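Lumazine-binding protein (Silicibacter pomeroyi DSS-3, PDB 3FKA) is of unknown function but belongs to the NTF2-like superfamily, in a family named for putative lumazine binding. Local coordinates at residues Ala13-Tyr18 with Ala84-Glu89. Residues are numbered along the deposited sequence; the frame is centred on the assembly and turned at random. Where two conformers were deposited one is given.
Sequences ALVETY and AMLHVE
With chi1 at 175° in Val15 and -178° in Val88, both valines hold CG1 anti to the backbone N and CG2 beside it, and the two forks meet tip to tip. CG1 of Val15 makes the closest approach, 3.8 Å from both Val88 CG1 and Val88 CG2. Its CG2 also rests against Val88 CG2 at 4.0 Å and, in the conformer given for Leu86, reaches Leu86 CD1 at 4.1 Å, where the two side chains run aslant. All three residues are buried and the contact is apolar. This is the NTF2-like fold, a long N-terminal helix lying over the concave face of a strongly curved sheet; helix 4-24 sets Val15 against alternate residues of strand 83-92, Leu86 and Val88. Cutting Val15 back to an alanine is likely to open a gap between helix and strand and to strip Val88 CG1 and CG2 and Leu86 CD1 of their contacts with the helix at this point. Between these two strand residues, His87 turns the other way and meets Phe100 edge-to-face. One residue earlier on the helix, Leu14 continues the apolar layer onto Val103, Trp110 and Ile112 of the neighbouring strands.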
ATOM      1  N   ALA B  13     -14.606   1.973 -10.052  1.00 23.89           N
ATOM      2  CA  ALA B  13     -15.713   1.472 -10.905  1.00 24.29           C
ATOM      3  C   ALA B  13     -15.404   0.061 -11.389  1.00 25.04           C
ATOM      4  O   ALA B  13     -16.298  -0.787 -11.419  1.00 25.93           O
ATOM      5  CB  ALA B  13     -15.948   2.369 -12.093  1.00 23.93           C
ATOM      6  N   LEU B  14     -14.157  -0.171 -11.800  1.00 25.38           N
ATOM      7  CA  LEU B  14     -13.703  -1.484 -12.256  1.00 25.38           C
ATOM      8  C   LEU B  14     -13.912  -2.526 -11.167  1.00 24.73           C
ATOM      9  O   LEU B  14     -14.399  -3.618 -11.458  1.00 24.85           O
ATOM     10  CB  LEU B  14     -12.237  -1.440 -12.695  1.00 25.64           C
ATOM     11  CG  LEU B  14     -11.579  -2.756 -13.128  1.00 26.65           C
ATOM     12  CD1 LEU B  14     -12.277  -3.302 -14.339  1.00 27.57           C
ATOM     13  CD2 LEU B  14     -10.073  -2.539 -13.403  1.00 26.88           C
ATOM     14  N   VAL B  15     -13.563  -2.204  -9.920  1.00 24.80           N
ATOM     15  CA  VAL B  15     -13.740  -3.147  -8.805  1.00 25.05           C
ATOM     16  C   VAL B  15     -15.227  -3.485  -8.622  1.00 25.26           C
ATOM     17  O   VAL B  15     -15.583  -4.639  -8.457  1.00 25.37           O
ATOM     18  CB  VAL B  15     -13.170  -2.610  -7.492  1.00 25.14           C
ATOM     19  CG1 VAL B  15     -13.496  -3.576  -6.353  1.00 24.81           C
ATOM     20  CG2 VAL B  15     -11.666  -2.434  -7.615  1.00 24.73           C
ATOM     21  N   GLU B  16     -16.087  -2.470  -8.658  1.00 26.90           N
ATOM     22  CA  GLU B  16     -17.519  -2.695  -8.536  1.00 28.15           C
ATOM     23  C   GLU B  16     -18.032  -3.605  -9.672  1.00 27.14           C
ATOM     24  O   GLU B  16     -18.800  -4.533  -9.431  1.00 26.46           O
ATOM     25  CB  GLU B  16     -18.286  -1.379  -8.522  1.00 29.35           C
ATOM     26  CG  GLU B  16     -19.801  -1.600  -8.357  1.00 31.19           C
ATOM     27  CD  GLU B  16     -20.588  -0.319  -8.112  1.00 32.12           C
ATOM     28  OE1 GLU B  16     -20.040   0.797  -8.227  1.00 35.05           O
ATOM     29  OE2 GLU B  16     -21.791  -0.431  -7.792  1.00 35.20           O
ATOM     30  N   THR B  17     -17.580  -3.351 -10.893  1.00 26.07           N
ATOM     31  CA  THR B  17     -17.967  -4.159 -12.043  1.00 25.84           C
ATOM     32  C   THR B  17     -17.510  -5.605 -11.851  1.00 25.67           C
ATOM     33  O   THR B  17     -18.259  -6.554 -12.121  1.00 25.43           O
ATOM     34  CB  THR B  17     -17.402  -3.572 -13.346  1.00 25.76           C
ATOM     35  OG1 THR B  17     -17.940  -2.254 -13.524  1.00 26.40           O
ATOM     36  CG2 THR B  17     -17.792  -4.442 -14.512  1.00 26.45           C
ATOM     37  N   TYR B  18     -16.260  -5.746 -11.409  1.00 25.37           N
ATOM     38  CA  TYR B  18     -15.681  -7.049 -11.129  1.00 26.57           C
ATOM     39  C   TYR B  18     -16.467  -7.854 -10.103  1.00 25.41           C
ATOM     40  O   TYR B  18     -16.878  -8.977 -10.390  1.00 25.19           O
ATOM     41  CB  TYR B  18     -14.192  -6.891 -10.698  1.00 29.10           C
ATOM     42  CG  TYR B  18     -13.676  -8.005  -9.842  1.00 29.59           C
ATOM     43  CD1 TYR B  18     -13.625  -9.291 -10.317  1.00 30.58           C
ATOM     44  CD2 TYR B  18     -13.223  -7.758  -8.546  1.00 30.65           C
ATOM     45  CE1 TYR B  18     -13.178 -10.297  -9.529  1.00 31.04           C
ATOM     46  CE2 TYR B  18     -12.776  -8.761  -7.744  1.00 30.33           C
ATOM     47  CZ  TYR B  18     -12.754 -10.036  -8.221  1.00 30.69           C
ATOM     48  OH  TYR B  18     -12.294 -11.035  -7.377  1.00 31.16           O
ATOM     49  N   ALA B  84      -1.613  -0.372 -12.109  1.00 22.70           N
ATOM     50  CA  ALA B  84      -2.248  -0.268 -10.797  1.00 23.03           C
ATOM     51  C   ALA B  84      -2.277  -1.616 -10.124  1.00 24.26           C
ATOM     52  O   ALA B  84      -2.218  -2.669 -10.798  1.00 23.73           O
ATOM     53  CB  ALA B  84      -3.673   0.285 -10.890  1.00 23.15           C
HETATM   54  N   MSE B  85      -2.330  -1.582  -8.803  1.00 25.11           N
HETATM   55  CA  MSE B  85      -2.427  -2.796  -8.027  0.57 27.44           C
HETATM   56  C   MSE B  85      -3.423  -2.479  -6.913  1.00 25.99           C
HETATM   57  O   MSE B  85      -3.310  -1.428  -6.274  1.00 25.09           O
HETATM   58  CB  MSE B  85      -1.051  -3.199  -7.565  0.57 29.07           C
HETATM   59  CG  MSE B  85      -1.018  -4.544  -6.981  0.57 30.64           C
HETATM   60 SE   MSE B  85       0.811  -5.071  -6.598  0.43 33.17          SE
HETATM   61  CE  MSE B  85       1.450  -3.499  -5.613  0.57 31.71           C
ATOM     62  N   LEU B  86      -4.386  -3.372  -6.715  1.00 25.76           N
ATOM     63  CA  LEU B  86      -5.481  -3.177  -5.771  0.50 26.13           C
ATOM     64  C   LEU B  86      -5.649  -4.323  -4.806  1.00 25.70           C
ATOM     65  O   LEU B  86      -5.471  -5.478  -5.186  1.00 26.19           O
ATOM     66  CB  LEU B  86      -6.810  -3.101  -6.539  0.50 26.40           C
ATOM     67  CG  LEU B  86      -7.332  -2.025  -7.532  0.50 26.50           C
ATOM     68  CD1 LEU B  86      -8.008  -0.836  -6.831  0.50 25.88           C
ATOM     69  CD2 LEU B  86      -6.257  -1.572  -8.544  0.50 26.23           C
ATOM     70  N   HIS B  87      -6.029  -4.006  -3.577  1.00 24.20           N
ATOM     71  CA  HIS B  87      -6.334  -4.996  -2.534  1.00 24.02           C
ATOM     72  C   HIS B  87      -7.838  -4.812  -2.318  1.00 23.70           C
ATOM     73  O   HIS B  87      -8.278  -3.745  -1.861  1.00 23.25           O
ATOM     74  CB  HIS B  87      -5.530  -4.832  -1.244  1.00 24.19           C
ATOM     75  CG  HIS B  87      -5.991  -5.695  -0.108  1.00 23.66           C
ATOM     76  ND1 HIS B  87      -5.675  -5.422   1.208  1.00 23.89           N
ATOM     77  CD2 HIS B  87      -6.787  -6.790  -0.083  1.00 23.80           C
ATOM     78  CE1 HIS B  87      -6.211  -6.347   1.985  1.00 23.70           C
ATOM     79  NE2 HIS B  87      -6.891  -7.189   1.227  1.00 23.44           N
ATOM     80  N   VAL B  88      -8.613  -5.846  -2.651  1.00 23.60           N
ATOM     81  CA  VAL B  88     -10.035  -5.843  -2.498  1.00 23.72           C
ATOM     82  C   VAL B  88     -10.488  -6.975  -1.579  1.00 24.28           C
ATOM     83  O   VAL B  88      -9.975  -8.101  -1.696  1.00 24.84           O
ATOM     84  CB  VAL B  88     -10.769  -6.055  -3.886  1.00 24.33           C
ATOM     85  CG1 VAL B  88     -12.310  -6.001  -3.749  1.00 23.93           C
ATOM     86  CG2 VAL B  88     -10.297  -5.022  -4.937  1.00 24.85           C
ATOM     87  N   GLU B  89     -11.382  -6.659  -0.642  1.00 24.42           N
ATOM     88  CA  GLU B  89     -11.993  -7.632   0.247  0.50 25.35           C
ATOM     89  C   GLU B  89     -13.322  -7.959  -0.365  1.00 25.86           C
ATOM     90  O   GLU B  89     -14.017  -7.046  -0.783  1.00 25.66           O
ATOM     91  CB  GLU B  89     -12.319  -7.078   1.623  0.50 25.55           C
ATOM     92  CG  GLU B  89     -11.182  -6.645   2.481  0.50 25.56           C
ATOM     93  CD  GLU B  89     -11.666  -6.151   3.847  0.50 25.70           C
ATOM     94  OE1 GLU B  89     -12.854  -5.808   3.998  0.50 25.05           O
ATOM     95  OE2 GLU B  89     -10.864  -6.113   4.793  0.50 26.30           O
TER